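Local coordinates for Arf-GAP with coiled-coil, ANK repeat and PH domain-containing protein 2 (Homo sapiens, PDB 6IF3) that acts as a GTPase-activating protein for ARF6 and needs its ankyrin repeats, the domain of this chain, to interact with RAB35, at residues 9-21 against 34-48. Residues are numbered along the deposited sequence; the frame is centred on the assembly and turned at random.
Sequences NPGLQLYRASYEK and ADVNWANSEENKATP
N9 sets its amide at about a right angle to the indole of W38, with ND2 near CZ2. Its OD1 accepts from the backbone of L12 (L12 N to N9 OD1 3.3 Å), the donor standing above the carbonyl plane, an Asx motif that ties down the helix start. P10 CB lies 3.8 Å from A34 CB; a proline suits the first turn, where its missing N-H costs no helix bond. G11 lacks a side chain, which lets the indole of W38 lie flat on the helix: G11 CA sits 3.9 Å from the centroid of the five-membered ring, where a CB would collide with W38 CG. L12 runs alongside the same indole, CB against CH2. The methyl CD2 of L14 touches both A34 CB and P48 CG, and M26 and A29 of helix 23-31 also pack on L14. Y15 has the largest share of any residue here. Its CG, anti to the backbone N (chi1 178°), carries the ring into the loop, where N40 ND2 lies over one face, 3.4 Å from Y15 CE2. At the ring's edge A46 O is 3.4 Å from Y15 CE1. The edge of W38 points at the face of Y15 in an offset edge-to-face pair, planes 83° apart. Y15 OH donates to E43 OE2 (2.7 Å), on the anti side of the carboxylate and 31° out of its plane. A phenylalanine here would probably keep the ring packing but leave E43 without its hydroxyl mate, freeing the carboxylate to turn. S18 CB rests against P48 O; L14 O accepts from S18 OG (2.7 Å) and S18 N, which reach it from opposite faces of its plane, pairing the hydroxyl of a buried residue. Helix 10-19 thus docks onto the loop between helices 23-31 and 48-55, the latter N-capped by T47 OG1 bonding to I50 N, in the helix-turn-helix and loop packing of an ankyrin-repeat stack, here at its N-terminal end.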
ATOM      1  N   ASN A   9     -39.113 -13.046  14.551  1.00 42.32           N
ATOM      2  CA  ASN A   9     -38.277 -12.936  13.360  1.00 31.70           C
ATOM      3  C   ASN A   9     -36.813 -12.937  13.763  1.00 25.96           C
ATOM      4  O   ASN A   9     -36.238 -11.877  13.961  1.00 25.76           O
ATOM      5  CB  ASN A   9     -38.622 -11.661  12.577  1.00 33.60           C
ATOM      6  CG  ASN A   9     -37.993 -11.632  11.187  1.00 35.55           C
ATOM      7  OD1 ASN A   9     -37.000 -12.317  10.917  1.00 34.48           O
ATOM      8  ND2 ASN A   9     -38.544 -10.797  10.313  1.00 36.43           N
ATOM      9  N   PRO A  10     -36.210 -14.133  13.898  1.00 27.47           N
ATOM     10  CA  PRO A  10     -34.868 -14.222  14.461  1.00 22.01           C
ATOM     11  C   PRO A  10     -33.840 -13.516  13.576  1.00 20.02           C
ATOM     12  O   PRO A  10     -32.907 -12.934  14.111  1.00 17.66           O
ATOM     13  CB  PRO A  10     -34.613 -15.754  14.548  1.00 26.28           C
ATOM     14  CG  PRO A  10     -35.934 -16.366  14.487  1.00 34.03           C
ATOM     15  CD  PRO A  10     -36.764 -15.462  13.603  1.00 31.01           C
ATOM     16  N   GLY A  11     -34.019 -13.523  12.258  1.00 20.31           N
ATOM     17  CA  GLY A  11     -33.075 -12.820  11.399  1.00 18.89           C
ATOM     18  C   GLY A  11     -33.079 -11.330  11.718  1.00 17.22           C
ATOM     19  O   GLY A  11     -32.008 -10.697  11.780  1.00 17.60           O
ATOM     20  N   LEU A  12     -34.261 -10.761  11.890  1.00 18.62           N
ATOM     21  CA  LEU A  12     -34.385  -9.349  12.205  1.00 17.36           C
ATOM     22  C   LEU A  12     -33.803  -9.052  13.578  1.00 19.45           C
ATOM     23  O   LEU A  12     -33.156  -8.028  13.775  1.00 18.40           O
ATOM     24  CB  LEU A  12     -35.860  -8.931  12.134  1.00 19.73           C
ATOM     25  CG  LEU A  12     -36.179  -7.476  12.474  1.00 22.89           C
ATOM     26  CD1 LEU A  12     -35.389  -6.525  11.564  1.00 22.70           C
ATOM     27  CD2 LEU A  12     -37.642  -7.242  12.386  1.00 24.31           C
ATOM     28  N   GLN A  13     -34.009  -9.950  14.535  1.00 21.17           N
ATOM     29  CA  GLN A  13     -33.393  -9.754  15.854  1.00 20.75           C
ATOM     30  C   GLN A  13     -31.876  -9.729  15.768  1.00 18.43           C
ATOM     31  O   GLN A  13     -31.227  -8.904  16.406  1.00 20.18           O
ATOM     32  CB  GLN A  13     -33.872 -10.851  16.829  1.00 21.88           C
ATOM     33  CG  GLN A  13     -35.341 -10.710  17.208  1.00 31.28           C
ATOM     34  CD  GLN A  13     -35.834 -11.845  18.082  1.00 43.56           C
ATOM     35  OE1 GLN A  13     -35.311 -12.958  18.022  1.00 48.73           O
ATOM     36  NE2 GLN A  13     -36.829 -11.563  18.916  1.00 49.04           N
ATOM     37  N   LEU A  14     -31.306 -10.604  14.947  1.00 15.99           N
ATOM     38  CA  LEU A  14     -29.866 -10.664  14.772  1.00 15.95           C
ATOM     39  C   LEU A  14     -29.361  -9.395  14.113  1.00 19.25           C
ATOM     40  O   LEU A  14     -28.329  -8.853  14.512  1.00 20.38           O
ATOM     41  CB  LEU A  14     -29.485 -11.890  13.940  1.00 17.37           C
ATOM     42  CG  LEU A  14     -28.026 -12.054  13.521  1.00 14.50           C
ATOM     43  CD1 LEU A  14     -27.163 -12.232  14.797  1.00 17.61           C
ATOM     44  CD2 LEU A  14     -27.914 -13.225  12.567  1.00 17.63           C
ATOM     45  N   TYR A  15     -30.083  -8.955  13.086  1.00 18.55           N
ATOM     46  CA  TYR A  15     -29.760  -7.753  12.329  1.00 18.76           C
ATOM     47  C   TYR A  15     -29.662  -6.525  13.253  1.00 16.54           C
ATOM     48  O   TYR A  15     -28.708  -5.727  13.164  1.00 19.45           O
ATOM     49  CB  TYR A  15     -30.851  -7.578  11.269  1.00 18.64           C
ATOM     50  CG  TYR A  15     -30.830  -6.379  10.349  1.00 14.40           C
ATOM     51  CD1 TYR A  15     -30.234  -6.454   9.084  1.00 15.10           C
ATOM     52  CD2 TYR A  15     -31.496  -5.195  10.683  1.00 14.93           C
ATOM     53  CE1 TYR A  15     -30.283  -5.401   8.202  1.00 18.08           C
ATOM     54  CE2 TYR A  15     -31.526  -4.107   9.803  1.00 17.16           C
ATOM     55  CZ  TYR A  15     -30.939  -4.232   8.546  1.00 15.85           C
ATOM     56  OH  TYR A  15     -30.945  -3.191   7.685  1.00 22.04           O
ATOM     57  N   ARG A  16     -30.657  -6.362  14.112  1.00 18.09           N
ATOM     58  CA  ARG A  16     -30.698  -5.226  15.035  1.00 16.63           C
ATOM     59  C   ARG A  16     -29.589  -5.325  16.072  1.00 21.75           C
ATOM     60  O   ARG A  16     -28.921  -4.338  16.404  1.00 20.21           O
ATOM     61  CB  ARG A  16     -32.064  -5.173  15.729  1.00 20.78           C
ATOM     62  CG  ARG A  16     -33.176  -4.788  14.764  1.00 27.27           C
ATOM     63  CD  ARG A  16     -34.554  -4.825  15.397  1.00 35.62           C
ATOM     64  NE  ARG A  16     -35.476  -4.143  14.494  1.00 36.85           N
ATOM     65  CZ  ARG A  16     -36.803  -4.128  14.611  1.00 42.63           C
ATOM     66  NH1 ARG A  16     -37.399  -4.780  15.595  1.00 42.50           N
ATOM     67  NH2 ARG A  16     -37.529  -3.461  13.721  1.00 44.01           N
ATOM     68  N   ALA A  17     -29.392  -6.525  16.607  1.00 18.01           N
ATOM     69  CA  ALA A  17     -28.419  -6.694  17.683  1.00 17.73           C
ATOM     70  C   ALA A  17     -26.998  -6.485  17.172  1.00 15.94           C
ATOM     71  O   ALA A  17     -26.111  -6.119  17.940  1.00 18.03           O
ATOM     72  CB  ALA A  17     -28.587  -8.085  18.327  1.00 19.56           C
ATOM     73  N   SER A  18     -26.773  -6.722  15.876  1.00 14.88           N
ATOM     74  CA  SER A  18     -25.437  -6.554  15.286  1.00 15.53           C
ATOM     75  C   SER A  18     -25.020  -5.100  15.257  1.00 16.99           C
ATOM     76  O   SER A  18     -23.867  -4.773  15.575  1.00 16.06           O
ATOM     77  CB  SER A  18     -25.413  -7.123  13.868  1.00 19.75           C
ATOM     78  OG  SER A  18     -25.681  -8.523  13.894  1.00 19.26           O
ATOM     79  N   TYR A  19     -25.934  -4.220  14.871  1.00 15.30           N
ATOM     80  CA  TYR A  19     -25.611  -2.792  14.946  1.00 16.46           C
ATOM     81  C   TYR A  19     -25.294  -2.419  16.386  1.00 15.98           C
ATOM     82  O   TYR A  19     -24.351  -1.680  16.686  1.00 15.42           O
ATOM     83  CB  TYR A  19     -26.783  -1.943  14.438  1.00 14.28           C
ATOM     84  CG  TYR A  19     -26.438  -0.475  14.424  1.00 16.34           C
ATOM     85  CD1 TYR A  19     -26.579   0.310  15.585  1.00 17.02           C
ATOM     86  CD2 TYR A  19     -25.926   0.124  13.281  1.00 18.73           C
ATOM     87  CE1 TYR A  19     -26.239   1.658  15.572  1.00 18.60           C
ATOM     88  CE2 TYR A  19     -25.594   1.464  13.276  1.00 20.61           C
ATOM     89  CZ  TYR A  19     -25.758   2.216  14.423  1.00 19.05           C
ATOM     90  OH  TYR A  19     -25.399   3.542  14.426  1.00 22.60           O
ATOM     91  N   GLU A  20     -26.105  -2.943  17.291  1.00 16.63           N
ATOM     92  CA  GLU A  20     -26.044  -2.596  18.718  1.00 18.46           C
ATOM     93  C   GLU A  20     -24.922  -3.263  19.515  1.00 16.57           C
ATOM     94  O   GLU A  20     -24.830  -3.072  20.726  1.00 18.87           O
ATOM     95  CB  GLU A  20     -27.401  -2.911  19.367  1.00 19.03           C
ATOM     96  CG  GLU A  20     -28.502  -2.018  18.789  1.00 17.65           C
ATOM     97  CD  GLU A  20     -29.915  -2.532  18.996  1.00 27.75           C
ATOM     98  OE1 GLU A  20     -30.111  -3.480  19.787  1.00 26.53           O
ATOM     99  OE2 GLU A  20     -30.848  -1.947  18.380  1.00 26.35           O
ATOM    100  N   LYS A  21     -24.055  -4.037  18.844  1.00 16.89           N
ATOM    101  CA  LYS A  21     -22.877  -4.599  19.520  1.00 17.62           C
ATOM    102  C   LYS A  21     -23.261  -5.521  20.657  1.00 19.05           C
ATOM    103  O   LYS A  21     -22.536  -5.634  21.636  1.00 21.56           O
ATOM    104  CB  LYS A  21     -21.955  -3.484  20.074  1.00 21.41           C
ATOM    105  CG  LYS A  21     -21.698  -2.368  19.091  1.00 26.50           C
ATOM    106  CD  LYS A  21     -20.713  -1.327  19.663  1.00 28.34           C
ATOM    107  CE  LYS A  21     -21.376  -0.347  20.641  1.00 30.35           C
ATOM    108  NZ  LYS A  21     -20.418   0.756  20.958  1.00 35.88           N
ATOM    109  N   ALA A  34     -31.861 -17.886  13.485  1.00 19.95           N
ATOM    110  CA  ALA A  34     -31.529 -16.787  12.592  1.00 18.03           C
ATOM    111  C   ALA A  34     -30.494 -17.222  11.553  1.00 19.55           C
ATOM    112  O   ALA A  34     -29.512 -17.917  11.861  1.00 19.86           O
ATOM    113  CB  ALA A  34     -30.981 -15.576  13.370  1.00 20.19           C
ATOM    114  N   ASP A  35     -30.724 -16.809  10.326  1.00 18.74           N
ATOM    115  CA  ASP A  35     -29.735 -16.944   9.273  1.00 17.23           C
ATOM    116  C   ASP A  35     -28.705 -15.848   9.448  1.00 18.05           C
ATOM    117  O   ASP A  35     -29.030 -14.652   9.366  1.00 19.88           O
ATOM    118  CB  ASP A  35     -30.395 -16.857   7.917  1.00 20.22           C
ATOM    119  CG  ASP A  35     -29.465 -17.197   6.772  1.00 20.94           C
ATOM    120  OD1 ASP A  35     -28.233 -17.327   6.982  1.00 21.49           O
ATOM    121  OD2 ASP A  35     -30.007 -17.358   5.651  1.00 26.97           O
ATOM    122  N   VAL A  36     -27.465 -16.258   9.648  1.00 18.91           N
ATOM    123  CA  VAL A  36     -26.406 -15.284   9.835  1.00 18.10           C
ATOM    124  C   VAL A  36     -26.255 -14.382   8.583  1.00 18.85           C
ATOM    125  O   VAL A  36     -25.707 -13.273   8.679  1.00 17.13           O
ATOM    126  CB  VAL A  36     -25.088 -16.015  10.170  1.00 21.31           C
ATOM    127  CG1 VAL A  36     -24.590 -16.857   8.963  1.00 19.19           C
ATOM    128  CG2 VAL A  36     -24.034 -15.065  10.709  1.00 26.76           C
ATOM    129  N   ASN A  37     -26.766 -14.854   7.436  1.00 18.34           N
ATOM    130  CA  ASN A  37     -26.712 -14.110   6.177  1.00 17.40           C
ATOM    131  C   ASN A  37     -28.076 -13.553   5.759  1.00 18.06           C
ATOM    132  O   ASN A  37     -28.294 -13.214   4.587  1.00 20.63           O
ATOM    133  CB  ASN A  37     -26.137 -15.011   5.073  1.00 20.80           C
ATOM    134  CG  ASN A  37     -24.679 -15.319   5.294  1.00 21.24           C
ATOM    135  OD1 ASN A  37     -23.865 -14.409   5.532  1.00 19.29           O
ATOM    136  ND2 ASN A  37     -24.326 -16.599   5.225  1.00 24.43           N
ATOM    137  N   TRP A  38     -28.969 -13.432   6.738  1.00 17.98           N
ATOM    138  CA  TRP A  38     -30.304 -12.889   6.507  1.00 16.59           C
ATOM    139  C   TRP A  38     -30.229 -11.527   5.827  1.00 20.46           C
ATOM    140  O   TRP A  38     -29.399 -10.695   6.192  1.00 18.64           O
ATOM    141  CB  TRP A  38     -31.035 -12.780   7.831  1.00 17.01           C
ATOM    142  CG  TRP A  38     -32.486 -12.322   7.696  1.00 18.34           C
ATOM    143  CD1 TRP A  38     -33.542 -13.094   7.291  1.00 20.75           C
ATOM    144  CD2 TRP A  38     -33.028 -11.033   8.015  1.00 18.78           C
ATOM    145  NE1 TRP A  38     -34.700 -12.357   7.329  1.00 22.31           N
ATOM    146  CE2 TRP A  38     -34.415 -11.095   7.778  1.00 21.62           C
ATOM    147  CE3 TRP A  38     -32.476  -9.836   8.486  1.00 18.45           C
ATOM    148  CZ2 TRP A  38     -35.263  -9.999   7.978  1.00 20.52           C
ATOM    149  CZ3 TRP A  38     -33.334  -8.746   8.693  1.00 17.66           C
ATOM    150  CH2 TRP A  38     -34.702  -8.846   8.448  1.00 18.29           C
ATOM    151  N   ALA A  39     -31.052 -11.333   4.807  1.00 20.15           N
ATOM    152  CA  ALA A  39     -31.140 -10.046   4.097  1.00 18.56           C
ATOM    153  C   ALA A  39     -32.458  -9.365   4.421  1.00 22.98           C
ATOM    154  O   ALA A  39     -33.540  -9.976   4.300  1.00 25.05           O
ATOM    155  CB  ALA A  39     -30.992 -10.257   2.609  1.00 20.77           C
ATOM    156  N   ASN A  40     -32.384  -8.097   4.820  1.00 18.78           N
ATOM    157  CA  ASN A  40     -33.576  -7.335   5.182  1.00 19.42           C
ATOM    158  C   ASN A  40     -34.168  -6.715   3.931  1.00 19.31           C
ATOM    159  O   ASN A  40     -33.654  -5.718   3.430  1.00 21.32           O
ATOM    160  CB  ASN A  40     -33.217  -6.254   6.203  1.00 17.54           C
ATOM    161  CG  ASN A  40     -34.447  -5.573   6.791  1.00 18.77           C
ATOM    162  OD1 ASN A  40     -35.517  -5.514   6.174  1.00 22.00           O
ATOM    163  ND2 ASN A  40     -34.295  -5.044   7.996  1.00 20.36           N
ATOM    164  N   SER A  41     -35.247  -7.306   3.403  1.00 21.54           N
ATOM    165  CA  SER A  41     -35.838  -6.831   2.159  1.00 24.17           C
ATOM    166  C   SER A  41     -36.439  -5.441   2.286  1.00 25.92           C
ATOM    167  O   SER A  41     -36.669  -4.779   1.290  1.00 31.37           O
ATOM    168  CB  SER A  41     -36.903  -7.811   1.677  1.00 36.05           C
ATOM    169  OG  SER A  41     -37.993  -7.808   2.573  1.00 43.45           O
ATOM    170  N   GLU A  42     -36.680  -5.001   3.522  1.00 21.98           N
ATOM    171  CA  GLU A  42     -37.251  -3.685   3.793  1.00 23.70           C
ATOM    172  C   GLU A  42     -36.161  -2.598   3.914  1.00 20.36           C
ATOM    173  O   GLU A  42     -36.497  -1.401   3.970  1.00 23.14           O
ATOM    174  CB  GLU A  42     -38.082  -3.709   5.087  1.00 26.84           C
ATOM    175  CG  GLU A  42     -39.415  -4.403   4.953  1.00 37.61           C
ATOM    176  CD  GLU A  42     -40.288  -3.759   3.899  1.00 54.49           C
ATOM    177  OE1 GLU A  42     -40.972  -2.764   4.223  1.00 61.24           O
ATOM    178  OE2 GLU A  42     -40.298  -4.247   2.747  1.00 60.68           O
ATOM    179  N   GLU A  43     -34.897  -2.999   3.961  1.00 19.60           N
ATOM    180  CA  GLU A  43     -33.781  -2.085   4.165  1.00 19.93           C
ATOM    181  C   GLU A  43     -32.621  -2.489   3.254  1.00 19.32           C
ATOM    182  O   GLU A  43     -31.529  -2.852   3.705  1.00 17.96           O
ATOM    183  CB  GLU A  43     -33.345  -2.060   5.639  1.00 19.57           C
ATOM    184  CG  GLU A  43     -34.472  -1.555   6.565  1.00 20.48           C
ATOM    185  CD  GLU A  43     -34.045  -1.365   8.026  1.00 17.78           C
ATOM    186  OE1 GLU A  43     -34.952  -1.085   8.835  1.00 20.58           O
ATOM    187  OE2 GLU A  43     -32.841  -1.443   8.319  1.00 21.21           O
ATOM    188  N   ASN A  44     -32.903  -2.413   1.949  1.00 21.11           N
ATOM    189  CA  ASN A  44     -31.887  -2.582   0.905  1.00 20.17           C
ATOM    190  C   ASN A  44     -31.173  -3.922   0.919  1.00 19.39           C
ATOM    191  O   ASN A  44     -30.035  -4.023   0.457  1.00 18.06           O
ATOM    192  CB  ASN A  44     -30.839  -1.460   1.001  1.00 21.18           C
ATOM    193  CG  ASN A  44     -31.466  -0.087   0.837  1.00 32.52           C
ATOM    194  OD1 ASN A  44     -31.963   0.240  -0.237  1.00 35.32           O
ATOM    195  ND2 ASN A  44     -31.451   0.714   1.904  1.00 37.22           N
ATOM    196  N   LYS A  45     -31.840  -4.952   1.430  1.00 18.02           N
ATOM    197  CA  LYS A  45     -31.225  -6.276   1.565  1.00 16.17           C
ATOM    198  C   LYS A  45     -29.912  -6.246   2.340  1.00 15.01           C
ATOM    199  O   LYS A  45     -29.028  -7.087   2.176  1.00 19.21           O
ATOM    200  CB  LYS A  45     -31.036  -6.912   0.179  1.00 20.49           C
ATOM    201  CG  LYS A  45     -32.395  -7.145  -0.479  1.00 25.52           C
ATOM    202  CD  LYS A  45     -32.342  -8.137  -1.624  1.00 35.98           C
ATOM    203  CE  LYS A  45     -33.755  -8.528  -2.078  1.00 42.22           C
ATOM    204  NZ  LYS A  45     -34.513  -9.314  -1.059  1.00 42.04           N
ATOM    205  N   ALA A  46     -29.809  -5.309   3.275  1.00 16.57           N
ATOM    206  CA  ALA A  46     -28.655  -5.318   4.153  1.00 16.01           C
ATOM    207  C   ALA A  46     -28.707  -6.516   5.111  1.00 15.53           C
ATOM    208  O   ALA A  46     -29.772  -7.108   5.358  1.00 15.63           O
ATOM    209  CB  ALA A  46     -28.562  -3.979   4.952  1.00 17.68           C
ATOM    210  N   THR A  47     -27.544  -6.820   5.668  1.00 16.51           N
ATOM    211  CA  THR A  47     -27.289  -8.043   6.394  1.00 15.34           C
ATOM    212  C   THR A  47     -26.815  -7.763   7.816  1.00 16.37           C
ATOM    213  O   THR A  47     -26.439  -6.638   8.138  1.00 16.76           O
ATOM    214  CB  THR A  47     -26.183  -8.844   5.721  1.00 12.80           C
ATOM    215  OG1 THR A  47     -25.009  -7.994   5.682  1.00 13.58           O
ATOM    216  CG2 THR A  47     -26.563  -9.262   4.303  1.00 15.04           C
ATOM    217  N   PRO A  48     -26.783  -8.798   8.655  1.00 15.35           N
ATOM    218  CA  PRO A  48     -26.166  -8.618   9.977  1.00 15.05           C
ATOM    219  C   PRO A  48     -24.734  -8.124   9.892  1.00 14.76           C
ATOM    220  O   PRO A  48     -24.396  -7.243  10.693  1.00 16.86           O
ATOM    221  CB  PRO A  48     -26.270 -10.037  10.608  1.00 16.18           C
ATOM    222  CG  PRO A  48     -27.575 -10.594   9.970  1.00 19.08           C
ATOM    223  CD  PRO A  48     -27.484 -10.097   8.541  1.00 15.93           C
TER